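Local coordinates for protein HP0958 (Helicobacter pylori, PDB 3NA7) that probably takes part in flagellar biogenesis and export, as a chaperone and post-transcriptional regulator built of a coiled-coil hairpin and a zinc ribbon, at residues I13-D17 with Y181-R185; K44-I48 with L130-M134; Q61-E66 with E112-Q117; I79-M83 with L95-E99; C201-R207 with C225-R230. All blocks are in the same frame, centred on the assembly; numbering follows the deposited sequence.

Interaction 1 of 5, residues I13-D17 with Y181-R185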
# COMPACT_ATOMS: atom_id res chain seq x y z
N ILE A 13 -29.56 2.25 -19.20
CA ILE A 13 -29.31 1.92 -17.80
C ILE A 13 -27.83 1.61 -17.55
O ILE A 13 -27.26 2.07 -16.57
CB ILE A 13 -30.20 0.77 -17.27
CG1 ILE A 13 -31.68 1.19 -17.29
CG2 ILE A 13 -29.80 0.37 -15.82
CD1 ILE A 13 -32.63 0.03 -17.47
N SER A 14 -27.22 0.83 -18.45
CA SER A 14 -25.84 0.37 -18.30
C SER A 14 -24.87 1.53 -18.36
O SER A 14 -23.80 1.48 -17.74
CB SER A 14 -25.48 -0.66 -19.37
OG SER A 14 -25.20 -0.02 -20.62
N HIS A 15 -25.23 2.58 -19.09
CA HIS A 15 -24.42 3.79 -19.10
C HIS A 15 -24.45 4.56 -17.79
O HIS A 15 -23.44 5.14 -17.38
CB HIS A 15 -24.74 4.70 -20.31
CG HIS A 15 -24.07 4.26 -21.57
ND1 HIS A 15 -24.75 4.10 -22.76
CD2 HIS A 15 -22.78 3.91 -21.82
CE1 HIS A 15 -23.91 3.66 -23.69
NE2 HIS A 15 -22.71 3.55 -23.14
N LEU A 16 -25.61 4.56 -17.12
CA LEU A 16 -25.72 5.19 -15.81
C LEU A 16 -24.99 4.38 -14.74
O LEU A 16 -24.41 4.94 -13.82
CB LEU A 16 -27.18 5.39 -15.40
CG LEU A 16 -28.06 6.32 -16.25
CD1 LEU A 16 -29.45 6.33 -15.68
CD2 LEU A 16 -27.52 7.74 -16.29
N ASP A 17 -25.00 3.05 -14.86
CA ASP A 17 -24.19 2.22 -13.97
C ASP A 17 -22.69 2.53 -14.13
O ASP A 17 -21.98 2.64 -13.13
CB ASP A 17 -24.46 0.74 -14.19
CG ASP A 17 -25.72 0.25 -13.47
OD1 ASP A 17 -26.04 0.77 -12.37
OD2 ASP A 17 -26.39 -0.65 -14.00
N TYR A 181 -30.45 -8.48 -17.39
CA TYR A 181 -29.36 -7.55 -17.24
C TYR A 181 -28.64 -7.74 -15.89
O TYR A 181 -27.43 -8.03 -15.88
CB TYR A 181 -29.86 -6.10 -17.39
CG TYR A 181 -28.80 -5.05 -17.09
CD1 TYR A 181 -27.65 -4.94 -17.89
CD2 TYR A 181 -28.96 -4.17 -16.02
CE1 TYR A 181 -26.67 -3.98 -17.62
CE2 TYR A 181 -27.98 -3.22 -15.73
CZ TYR A 181 -26.85 -3.13 -16.54
OH TYR A 181 -25.88 -2.19 -16.28
N GLU A 182 -29.36 -7.62 -14.79
CA GLU A 182 -28.74 -7.78 -13.45
C GLU A 182 -28.06 -9.14 -13.23
O GLU A 182 -26.98 -9.19 -12.68
CB GLU A 182 -29.70 -7.44 -12.32
CG GLU A 182 -30.07 -5.95 -12.28
CD GLU A 182 -28.91 -5.04 -11.84
OE1 GLU A 182 -28.18 -5.38 -10.89
OE2 GLU A 182 -28.73 -3.96 -12.44
N ARG A 183 -28.65 -10.22 -13.70
CA ARG A 183 -27.99 -11.53 -13.55
C ARG A 183 -26.59 -11.55 -14.20
O ARG A 183 -25.63 -12.05 -13.62
CB ARG A 183 -28.88 -12.64 -14.13
CG ARG A 183 -28.26 -14.05 -14.10
CD ARG A 183 -29.32 -15.12 -14.46
NE ARG A 183 -29.87 -14.91 -15.80
CZ ARG A 183 -30.85 -15.62 -16.36
NH1 ARG A 183 -31.43 -16.63 -15.72
NH2 ARG A 183 -31.24 -15.32 -17.59
N ILE A 184 -26.47 -10.96 -15.38
CA ILE A 184 -25.17 -10.88 -16.06
C ILE A 184 -24.23 -9.88 -15.38
O ILE A 184 -23.03 -10.13 -15.24
CB ILE A 184 -25.33 -10.68 -17.60
CG1 ILE A 184 -25.72 -12.02 -18.23
CG2 ILE A 184 -24.02 -10.12 -18.21
CD1 ILE A 184 -26.73 -11.97 -19.40
N ARG A 185 -24.78 -8.77 -14.92
CA ARG A 185 -23.98 -7.74 -14.27
C ARG A 185 -23.29 -8.21 -12.96
O ARG A 185 -22.17 -7.76 -12.63
CB ARG A 185 -24.84 -6.50 -14.02
CG ARG A 185 -24.09 -5.36 -13.39
CD ARG A 185 -24.86 -4.06 -13.46
NE ARG A 185 -24.38 -3.14 -12.43
CZ ARG A 185 -25.09 -2.69 -11.40
NH1 ARG A 185 -26.36 -3.04 -11.23
NH2 ARG A 185 -24.52 -1.85 -10.54

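Interaction 2 of 5, residues K44-I48 with L130-M134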
# COMPACT_ATOMS: atom_id res chain seq x y z
N LYS A 44 6.61 7.13 8.35
CA LYS A 44 7.71 7.74 9.10
C LYS A 44 7.55 7.50 10.62
O LYS A 44 8.55 7.38 11.33
CB LYS A 44 7.81 9.21 8.79
CG LYS A 44 8.34 9.45 7.37
CD LYS A 44 8.17 10.88 6.96
CE LYS A 44 8.49 11.09 5.45
NZ LYS A 44 9.95 11.15 5.26
N ASN A 45 6.30 7.41 11.08
CA ASN A 45 6.06 7.16 12.47
C ASN A 45 6.55 5.77 12.85
O ASN A 45 7.20 5.62 13.87
CB ASN A 45 4.59 7.34 12.88
CG ASN A 45 4.46 7.63 14.37
OD1 ASN A 45 3.72 6.97 15.10
ND2 ASN A 45 5.21 8.61 14.83
N LYS A 46 6.24 4.78 12.02
CA LYS A 46 6.77 3.42 12.17
C LYS A 46 8.29 3.39 12.09
O LYS A 46 8.92 2.67 12.86
CB LYS A 46 6.19 2.48 11.10
CG LYS A 46 4.85 1.92 11.45
CD LYS A 46 4.07 1.39 10.25
CE LYS A 46 2.70 0.97 10.73
NZ LYS A 46 1.77 0.78 9.59
N ALA A 47 8.88 4.16 11.19
CA ALA A 47 10.34 4.17 11.07
C ALA A 47 10.99 4.74 12.32
O ALA A 47 12.04 4.27 12.73
CB ALA A 47 10.80 4.92 9.81
N ILE A 48 10.36 5.73 12.96
CA ILE A 48 10.89 6.24 14.23
C ILE A 48 10.92 5.11 15.28
O ILE A 48 11.93 4.90 15.94
CB ILE A 48 10.09 7.46 14.75
CG1 ILE A 48 10.52 8.72 13.98
CG2 ILE A 48 10.28 7.68 16.29
CD1 ILE A 48 9.51 9.81 13.99
N LEU A 130 12.99 12.50 10.77
CA LEU A 130 11.68 11.93 10.51
C LEU A 130 10.56 12.70 11.25
O LEU A 130 9.48 12.90 10.71
CB LEU A 130 11.67 10.46 10.94
CG LEU A 130 12.53 9.49 10.10
CD1 LEU A 130 12.71 8.14 10.86
CD2 LEU A 130 11.95 9.29 8.69
N LYS A 131 10.85 13.11 12.48
CA LYS A 131 9.88 13.81 13.33
C LYS A 131 9.56 15.15 12.68
O LYS A 131 8.41 15.49 12.51
CB LYS A 131 10.46 13.98 14.75
CG LYS A 131 9.48 14.43 15.81
CD LYS A 131 10.15 14.43 17.21
CE LYS A 131 11.23 15.48 17.28
NZ LYS A 131 11.71 15.71 18.65
N LYS A 132 10.57 15.90 12.26
CA LYS A 132 10.31 17.10 11.47
C LYS A 132 9.51 16.84 10.18
O LYS A 132 8.62 17.60 9.83
CB LYS A 132 11.61 17.85 11.18
CG LYS A 132 12.17 18.56 12.40
CD LYS A 132 13.21 19.61 12.00
CE LYS A 132 14.23 19.81 13.10
NZ LYS A 132 15.09 20.99 12.85
N GLU A 133 9.82 15.77 9.48
CA GLU A 133 9.07 15.47 8.26
C GLU A 133 7.61 15.15 8.57
O GLU A 133 6.71 15.64 7.87
CB GLU A 133 9.73 14.35 7.45
CG GLU A 133 10.96 14.85 6.70
CD GLU A 133 11.91 13.72 6.29
OE1 GLU A 133 11.61 12.55 6.57
OE2 GLU A 133 12.94 14.03 5.66
N MET A 134 7.38 14.40 9.64
CA MET A 134 6.03 14.09 10.06
C MET A 134 5.16 15.33 10.30
O MET A 134 3.97 15.32 9.96
CB MET A 134 6.04 13.27 11.33
CG MET A 134 6.39 11.83 11.10
SD MET A 134 6.31 10.91 12.63
CE MET A 134 4.59 10.95 13.04

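Interaction 3 of 5, residues Q61-E66 with E112-Q117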
# COMPACT_ATOMS: atom_id res chain seq x y z
N GLN A 61 24.11 -4.03 23.78
CA GLN A 61 25.50 -4.32 23.44
C GLN A 61 26.47 -3.41 24.16
O GLN A 61 27.48 -3.88 24.68
CB GLN A 61 25.74 -4.19 21.95
CG GLN A 61 25.08 -5.25 21.11
CD GLN A 61 25.61 -5.24 19.70
OE1 GLN A 61 24.89 -4.88 18.76
NE2 GLN A 61 26.87 -5.61 19.54
N VAL A 62 26.19 -2.11 24.17
CA VAL A 62 26.98 -1.17 24.98
C VAL A 62 27.14 -1.69 26.42
O VAL A 62 28.23 -1.65 26.97
CB VAL A 62 26.38 0.27 24.97
CG1 VAL A 62 27.04 1.16 26.04
CG2 VAL A 62 26.52 0.91 23.55
N SER A 63 26.06 -2.20 26.99
CA SER A 63 26.04 -2.63 28.38
C SER A 63 26.82 -3.93 28.58
O SER A 63 27.51 -4.09 29.60
CB SER A 63 24.60 -2.80 28.84
OG SER A 63 24.57 -3.08 30.22
N LYS A 64 26.73 -4.83 27.61
CA LYS A 64 27.47 -6.10 27.62
C LYS A 64 28.96 -5.85 27.51
O LYS A 64 29.74 -6.39 28.30
CB LYS A 64 26.96 -7.05 26.54
CG LYS A 64 25.70 -7.80 26.94
CD LYS A 64 25.07 -8.59 25.78
CE LYS A 64 23.88 -9.41 26.27
NZ LYS A 64 22.98 -9.89 25.18
N ASN A 65 29.34 -5.02 26.55
CA ASN A 65 30.72 -4.56 26.42
C ASN A 65 31.24 -3.85 27.67
O ASN A 65 32.44 -3.92 27.96
CB ASN A 65 30.87 -3.63 25.21
CG ASN A 65 30.94 -4.38 23.89
OD1 ASN A 65 32.01 -4.82 23.46
ND2 ASN A 65 29.81 -4.50 23.22
N GLU A 66 30.36 -3.16 28.39
CA GLU A 66 30.75 -2.39 29.57
C GLU A 66 31.09 -3.28 30.76
O GLU A 66 31.95 -2.95 31.59
CB GLU A 66 29.67 -1.35 29.95
CG GLU A 66 29.57 -0.22 28.93
CD GLU A 66 29.03 1.11 29.47
OE1 GLU A 66 27.91 1.12 30.03
OE2 GLU A 66 29.74 2.14 29.29
N GLU A 112 34.89 -0.36 20.77
CA GLU A 112 33.62 -0.96 20.39
C GLU A 112 32.44 -0.18 21.01
O GLU A 112 31.48 0.12 20.33
CB GLU A 112 33.57 -2.47 20.75
CG GLU A 112 32.19 -3.17 20.59
CD GLU A 112 31.77 -3.32 19.13
OE1 GLU A 112 30.62 -3.74 18.86
OE2 GLU A 112 32.58 -3.03 18.25
N ILE A 113 32.54 0.15 22.28
CA ILE A 113 31.53 0.97 22.94
C ILE A 113 31.37 2.34 22.28
O ILE A 113 30.24 2.76 22.01
CB ILE A 113 31.82 1.14 24.43
CG1 ILE A 113 31.82 -0.22 25.12
CG2 ILE A 113 30.81 2.15 25.09
CD1 ILE A 113 32.42 -0.21 26.55
N GLU A 114 32.48 3.01 22.00
CA GLU A 114 32.41 4.29 21.30
C GLU A 114 31.75 4.15 19.92
O GLU A 114 30.98 5.03 19.51
CB GLU A 114 33.80 4.91 21.17
CG GLU A 114 33.84 6.34 20.63
CD GLU A 114 35.25 6.92 20.62
OE1 GLU A 114 35.99 6.69 21.61
OE2 GLU A 114 35.61 7.61 19.63
N ASN A 115 32.04 3.06 19.22
CA ASN A 115 31.43 2.79 17.91
C ASN A 115 29.92 2.59 17.99
O ASN A 115 29.18 3.10 17.13
CB ASN A 115 32.08 1.58 17.23
CG ASN A 115 33.35 1.94 16.49
OD1 ASN A 115 33.56 3.10 16.11
ND2 ASN A 115 34.22 0.94 16.27
N LEU A 116 29.48 1.83 19.00
CA LEU A 116 28.07 1.57 19.19
C LEU A 116 27.34 2.87 19.53
O LEU A 116 26.30 3.17 18.94
CB LEU A 116 27.85 0.51 20.29
CG LEU A 116 28.34 -0.92 20.04
CD1 LEU A 116 28.57 -1.69 21.34
CD2 LEU A 116 27.41 -1.68 19.09
N GLN A 117 27.90 3.63 20.47
CA GLN A 117 27.35 4.93 20.84
C GLN A 117 27.23 5.86 19.63
O GLN A 117 26.23 6.56 19.51
CB GLN A 117 28.14 5.56 21.99
CG GLN A 117 27.53 5.16 23.31
CD GLN A 117 28.47 5.26 24.48
OE1 GLN A 117 29.58 5.78 24.36
NE2 GLN A 117 28.01 4.79 25.64

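Interaction 4 of 5, residues I79-M83 with L95-E99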
# COMPACT_ATOMS: atom_id res chain seq x y z
N ILE A 79 46.57 -7.81 38.14
CA ILE A 79 47.92 -8.06 37.63
C ILE A 79 48.93 -7.10 38.23
O ILE A 79 50.03 -7.49 38.58
CB ILE A 79 48.00 -7.98 36.08
CG1 ILE A 79 47.22 -9.13 35.45
CG2 ILE A 79 49.47 -8.01 35.61
CD1 ILE A 79 46.96 -8.96 33.96
N GLN A 80 48.54 -5.83 38.34
CA GLN A 80 49.40 -4.79 38.89
C GLN A 80 49.68 -5.03 40.36
O GLN A 80 50.82 -4.86 40.81
CB GLN A 80 48.76 -3.42 38.68
CG GLN A 80 48.73 -3.04 37.20
CD GLN A 80 48.03 -1.74 36.90
OE1 GLN A 80 47.42 -1.12 37.77
NE2 GLN A 80 48.12 -1.32 35.65
N LYS A 81 48.66 -5.44 41.10
CA LYS A 81 48.84 -5.76 42.51
C LYS A 81 49.89 -6.86 42.65
O LYS A 81 50.78 -6.75 43.47
CB LYS A 81 47.51 -6.18 43.16
CG LYS A 81 47.56 -6.28 44.69
CD LYS A 81 46.13 -6.34 45.27
CE LYS A 81 46.12 -6.60 46.77
NZ LYS A 81 46.84 -7.86 47.11
N LYS A 82 49.79 -7.90 41.81
CA LYS A 82 50.78 -8.98 41.78
C LYS A 82 52.20 -8.52 41.48
O LYS A 82 53.16 -9.10 42.00
CB LYS A 82 50.36 -10.07 40.80
CG LYS A 82 49.56 -11.20 41.44
CD LYS A 82 48.56 -11.83 40.47
CE LYS A 82 47.73 -12.90 41.16
NZ LYS A 82 46.28 -12.82 40.77
N MET A 83 52.33 -7.50 40.64
CA MET A 83 53.64 -6.94 40.31
C MET A 83 54.24 -6.27 41.53
O MET A 83 55.45 -6.31 41.73
CB MET A 83 53.58 -5.94 39.14
CG MET A 83 52.75 -6.37 37.94
SD MET A 83 52.93 -5.47 36.36
CE MET A 83 53.19 -3.78 36.85
N LEU A 95 54.75 -10.36 33.78
CA LEU A 95 53.51 -9.70 34.15
C LEU A 95 53.29 -8.42 33.36
O LEU A 95 52.14 -8.02 33.19
CB LEU A 95 53.46 -9.40 35.66
CG LEU A 95 53.33 -10.59 36.61
CD1 LEU A 95 53.66 -10.18 38.03
CD2 LEU A 95 51.95 -11.21 36.54
N ASN A 96 54.36 -7.78 32.90
CA ASN A 96 54.22 -6.53 32.13
C ASN A 96 53.51 -6.86 30.82
O ASN A 96 52.76 -6.05 30.29
CB ASN A 96 55.58 -5.86 31.85
CG ASN A 96 55.64 -4.40 32.33
OD1 ASN A 96 55.22 -3.47 31.63
ND2 ASN A 96 56.20 -4.20 33.53
N ILE A 97 53.78 -8.06 30.32
CA ILE A 97 53.27 -8.54 29.05
C ILE A 97 51.82 -9.05 29.22
O ILE A 97 50.96 -8.74 28.41
CB ILE A 97 54.23 -9.58 28.43
CG1 ILE A 97 55.52 -8.87 27.96
CG2 ILE A 97 53.58 -10.35 27.29
CD1 ILE A 97 56.62 -9.77 27.41
N GLU A 98 51.58 -9.80 30.29
CA GLU A 98 50.24 -10.19 30.73
C GLU A 98 49.36 -8.94 30.79
O GLU A 98 48.23 -8.90 30.27
CB GLU A 98 50.32 -10.77 32.14
CG GLU A 98 49.73 -12.16 32.35
CD GLU A 98 48.29 -12.27 31.90
OE1 GLU A 98 48.04 -12.20 30.68
OE2 GLU A 98 47.41 -12.46 32.78
N GLU A 99 49.90 -7.91 31.41
CA GLU A 99 49.21 -6.65 31.55
C GLU A 99 48.98 -6.02 30.19
O GLU A 99 47.90 -5.49 29.92
CB GLU A 99 50.01 -5.72 32.46
CG GLU A 99 49.34 -4.41 32.78
CD GLU A 99 50.35 -3.35 33.13
OE1 GLU A 99 49.96 -2.20 33.41
OE2 GLU A 99 51.57 -3.67 33.11

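Interaction 5 of 5, residues C201-R207 with C225-R230. With ZN (zinc ion), chain B.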
# COMPACT_ATOMS: atom_id res chain seq x y z
N CYS A 201 -16.94 -11.41 -30.09
CA CYS A 201 -17.64 -10.81 -28.96
C CYS A 201 -16.79 -9.65 -28.45
O CYS A 201 -15.61 -9.83 -28.21
CB CYS A 201 -17.85 -11.85 -27.85
SG CYS A 201 -18.50 -11.25 -26.23
N GLY A 202 -17.38 -8.46 -28.30
CA GLY A 202 -16.67 -7.32 -27.72
C GLY A 202 -16.27 -7.48 -26.26
O GLY A 202 -15.64 -6.59 -25.67
N GLY A 203 -16.64 -8.62 -25.67
CA GLY A 203 -16.39 -8.93 -24.26
C GLY A 203 -15.43 -10.08 -24.03
O GLY A 203 -14.57 -9.98 -23.18
N CYS A 204 -15.58 -11.18 -24.77
CA CYS A 204 -14.59 -12.27 -24.68
C CYS A 204 -13.64 -12.40 -25.89
O CYS A 204 -12.66 -13.13 -25.82
CB CYS A 204 -15.26 -13.62 -24.37
SG CYS A 204 -16.27 -14.27 -25.70
N PHE A 205 -13.95 -11.70 -26.98
CA PHE A 205 -13.09 -11.56 -28.17
C PHE A 205 -12.91 -12.83 -28.98
O PHE A 205 -12.01 -12.93 -29.78
CB PHE A 205 -11.74 -10.91 -27.83
CG PHE A 205 -11.87 -9.67 -26.99
CD1 PHE A 205 -11.79 -9.74 -25.61
CD2 PHE A 205 -12.08 -8.43 -27.59
CE1 PHE A 205 -11.92 -8.60 -24.83
CE2 PHE A 205 -12.21 -7.28 -26.82
CZ PHE A 205 -12.13 -7.36 -25.43
N ILE A 206 -13.81 -13.78 -28.78
CA ILE A 206 -13.78 -15.03 -29.54
C ILE A 206 -14.71 -14.88 -30.74
O ILE A 206 -15.82 -14.39 -30.60
CB ILE A 206 -14.18 -16.22 -28.65
CG1 ILE A 206 -13.22 -16.30 -27.44
CG2 ILE A 206 -14.20 -17.53 -29.44
CD1 ILE A 206 -13.78 -17.05 -26.26
N ARG A 207 -14.24 -15.29 -31.91
CA ARG A 207 -14.95 -15.00 -33.17
C ARG A 207 -16.34 -15.63 -33.17
O ARG A 207 -16.51 -16.79 -32.80
CB ARG A 207 -14.14 -15.51 -34.36
CG ARG A 207 -14.32 -14.70 -35.64
CD ARG A 207 -13.28 -13.56 -35.75
NE ARG A 207 -12.24 -13.77 -36.77
CZ ARG A 207 -12.45 -14.20 -38.02
NH1 ARG A 207 -13.68 -14.49 -38.45
NH2 ARG A 207 -11.43 -14.33 -38.85
N CYS A 225 -23.82 -13.52 -26.22
CA CYS A 225 -22.69 -14.25 -26.74
C CYS A 225 -22.75 -15.70 -26.27
O CYS A 225 -23.00 -15.96 -25.10
CB CYS A 225 -21.37 -13.61 -26.30
SG CYS A 225 -19.97 -14.70 -26.60
N PRO A 226 -22.49 -16.64 -27.18
CA PRO A 226 -22.59 -18.05 -26.80
C PRO A 226 -21.37 -18.57 -26.04
O PRO A 226 -21.41 -19.68 -25.49
CB PRO A 226 -22.74 -18.76 -28.15
CG PRO A 226 -21.97 -17.88 -29.11
CD PRO A 226 -22.19 -16.47 -28.62
N TYR A 227 -20.29 -17.79 -26.00
CA TYR A 227 -19.09 -18.21 -25.25
C TYR A 227 -19.08 -17.71 -23.82
O TYR A 227 -18.62 -18.44 -22.92
CB TYR A 227 -17.81 -17.79 -25.97
CG TYR A 227 -17.87 -17.96 -27.48
CD1 TYR A 227 -18.09 -19.22 -28.05
CD2 TYR A 227 -17.74 -16.87 -28.32
CE1 TYR A 227 -18.16 -19.38 -29.44
CE2 TYR A 227 -17.80 -17.03 -29.71
CZ TYR A 227 -18.01 -18.28 -30.26
OH TYR A 227 -18.06 -18.44 -31.63
N CYS A 228 -19.58 -16.50 -23.57
CA CYS A 228 -19.48 -15.93 -22.22
C CYS A 228 -20.77 -15.43 -21.59
O CYS A 228 -20.81 -15.23 -20.39
CB CYS A 228 -18.45 -14.80 -22.19
SG CYS A 228 -19.06 -13.41 -23.10
N GLY A 229 -21.80 -15.20 -22.39
CA GLY A 229 -23.13 -14.92 -21.83
C GLY A 229 -23.52 -13.45 -21.88
O GLY A 229 -24.65 -13.10 -21.58
N ARG A 230 -22.58 -12.59 -22.27
CA ARG A 230 -22.84 -11.16 -22.38
C ARG A 230 -23.93 -10.83 -23.40
O ARG A 230 -24.18 -11.60 -24.34
CB ARG A 230 -21.53 -10.44 -22.74
CG ARG A 230 -20.48 -10.49 -21.63
CD ARG A 230 -19.19 -9.82 -22.07
NE ARG A 230 -18.30 -9.59 -20.94
CZ ARG A 230 -17.32 -10.42 -20.58
NH1 ARG A 230 -17.08 -11.53 -21.27
NH2 ARG A 230 -16.55 -10.13 -19.54
ZN ZN B . -18.36 -13.21 -25.43

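Interaction 1 of 5, residues I13-D17 with Y181-R185
Y181 donates its phenol hydrogen to D17, with OH 2.8 Å from D17 OD2, and this bond ties helix 4-22 to helix 175-188 at the base of the coiled-coil hairpin, beside the zinc-ribbon end of the chain. The bond uses the anti lone pair of OD2, and the carboxylate lies nearly coplanar with the phenol ring (planes 8° apart), so that OD2 sits at the ring edge. R185 joins from another side: its guanidinium stacks on the same carboxylate, the planes 16° apart. Its NH2 is 3.5 Å from D17 OD1, but the oxygen lies well out of the guanidinium plane, so this salt bridge rests on charge alone. In-plane pairing goes instead to E182, whose OE2 takes R185 NH1 at 2.8 Å through its syn lone pair. K166 of helix 91-171 also binds D17 OD1, an arrangement likely to stabilise the buried carboxylate as an anion.

The segment axes stand 12.7 Å apart, and the long tyrosine spans the gap. Its chi1 of 173° swings the ring away from its own backbone N and across to S14, whose CA is 3.3 Å from Y181 OH. Farther back, I13 CG2 meets Y181 CE2 at 4.0 Å.

Interaction 2 of 5, residues K44-I48 with L130-M134
L130 lies alongside I48, the two side chains running antiparallel to one another so that I48 CG1 is 3.7 Å from L130 CB. The two branches of L130 then part: CD1 meets the methyl of A47 at 3.9 Å, while CD2 rests on the aliphatic part of K44, 3.8 Å from K44 CG. One leucine thus touches three residues spread over a turn of the opposite helix, the kind of apolar seam expected of an antiparallel coiled coil. The short axes support that reading, running 9.5 Å apart with their directions at 158°.

M134 continues the seam. Its SD lies between an apolar branch and a polar one: I48 CD1 is 3.6 Å from the sulfur, and N45 ND2 makes a weak hydrogen bond to it at 3.4 Å.

At another border of the seam, K44 lies across E133. The lysine bends at its last torsion (chi4 -80°), bringing NZ to E133 OE1 in a salt bridge that meets the carboxylate from above its plane. The modelled separation of NZ and OE1, 2.5 Å, is shorter than expected for such a pair, and its exact length is doubtful.

The contact joins helix 24-85 to helix 91-171 along the hairpin. L51 extends the apolar row beyond L130, K41 touches M134, and Q127 of the second helix bonds to the carbonyl of I48.

Interaction 3 of 5, residues Q61-E66 with E112-Q117
The carbonyl oxygen of Q61 is gripped twice by N65, by its backbone N at 2.9 Å and by its side-chain ND2 at 2.8 Å. The side-chain bond is fairly straight, with an N-H...O angle of 161°, but ND2 approaches from above the carbonyl plane and not along a lone pair. This brace within helix 24-85 holds a polar residue in the interface of an antiparallel coiled-coil hairpin, whose two segments run 9.4 Å apart with directions at 167°.

With the amide turned to its own helix, the rest of N65 packs across the seam. Its CB lies 3.5 Å from I113 CG1, OD1 comes beside the aliphatic CG of E112, and ND2 lies near L116 CD1. The amide and the E112 carboxylate are turned 41° apart, and no hydrogen bond links the two segments: the amide N-H is spent on its own helix.

The buried apolar centre is built from V62, I113 and L116. Residues L58 and L69 of helix 24-85 carry the apolar row beyond this block. V62 and L116 point past each other head to tail, V62 CG2 reaching 3.5 Å from L116 CB. The other valine methyl faces the opposite way along the seam, V62 CG1 standing 4.0 Å from I113 CG2 and 3.8 Å from the amide NE2 of Q117.

Interaction 4 of 5, residues I79-M83 with L95-E99
I79, M83 and L95 make the close-packed part of this contact, near the far end of the coiled-coil hairpin. M83 and L95 overlap side by side, pointing in opposite directions, with M83 CG 3.9 Å from L95 CB. The methionine carries its CG beside the backbone N (chi1 -45°) and extends through chi2, which brings SD to 4.0 Å from E99 OE2; the bend at chi3 then keeps CE 4.1 Å from the same OE2. I79 fits between successive turns of the other helix: CG2 is 3.6 Å from the backbone oxygen of L95 and also touches CB of E99, while CD1 reaches the carboxylate of E98. Two backbone pairs, I79 with E99 and M83 with L95, mark the register of segments that run 9.8 Å apart at 167°.

The borders are looser. The K82 chain leaves the interface beyond CB, which is 4.3 Å from L95 CD1. N96 takes little part; its side chain lies about 3 Å from a bound magnesium ion.

Between these regions stands E99, a buried acid that extends past M83 to Q80. Q80 NE2 donates to E99 OE1 at 3.0 Å with an N-H...O angle of 157°; the amide is used in its own plane, whereas the carboxylate is met from above. Q80 brings no charge of its own, while the magnesium ion near N96 could help to stabilise the acid; the net effect on E99 is uncertain.

Interaction 5 of 5, residues C201-R207 with C225-R230
A four-cysteine zinc site of the zinc-ribbon type unites these two loops, each giving one CxxC pair. C201 SG binds the zinc ion at 2.1 Å and C204 SG at 2.4 Å, while C225 and C228 complete the set from the other loop. The pairs are built alike: the first cysteine of each has SG anti to its backbone N (chi1 171° in C201, 167° in C225), and the second has SG between the backbone N and the carbonyl carbon. Backbone N-H groups also point at the first sulfurs, C204 N lying 3.3 Å from C201 SG and Y227 N lying 3.2 Å from C225 SG. Such bonds would tend to spread the thiolate charge.

Y227 closes one side. I206 CG2 sits over a ring face, 3.8 Å from the centroid, with P226 on the opposite face; C204 SG lies at the ring edge. The phenol donates to R207 O, though the modelled length is doubtfully short. R230 lays its guanidinium face over G203 O, and T191 takes its NE.

The first loop runs between strand 193-195 and helix 210-218, the second between antiparallel strands 223-224 and 231-233; the metal fastens one to the other.

Interactions 2, 3 and 4 are successive stations on one pair of helices, 24-85 and 91-171, with centres about 26 Å apart from each to the next. Along the chain they are nested, 4 inside 3 inside 2, as an antiparallel hairpin requires, and all three lie within the loop closed by interaction 1. That contact joins the flanking helices 4-22 and 175-188, about 93 Å between centres from interaction 4. Interaction 5 follows in series, yet its centre is only about 17 Å from that of interaction 1, where I184 CD1 packs against G229 O at 3.2 Å. The chain therefore sets its zinc ribbon against the hairpin's base, far from its tip.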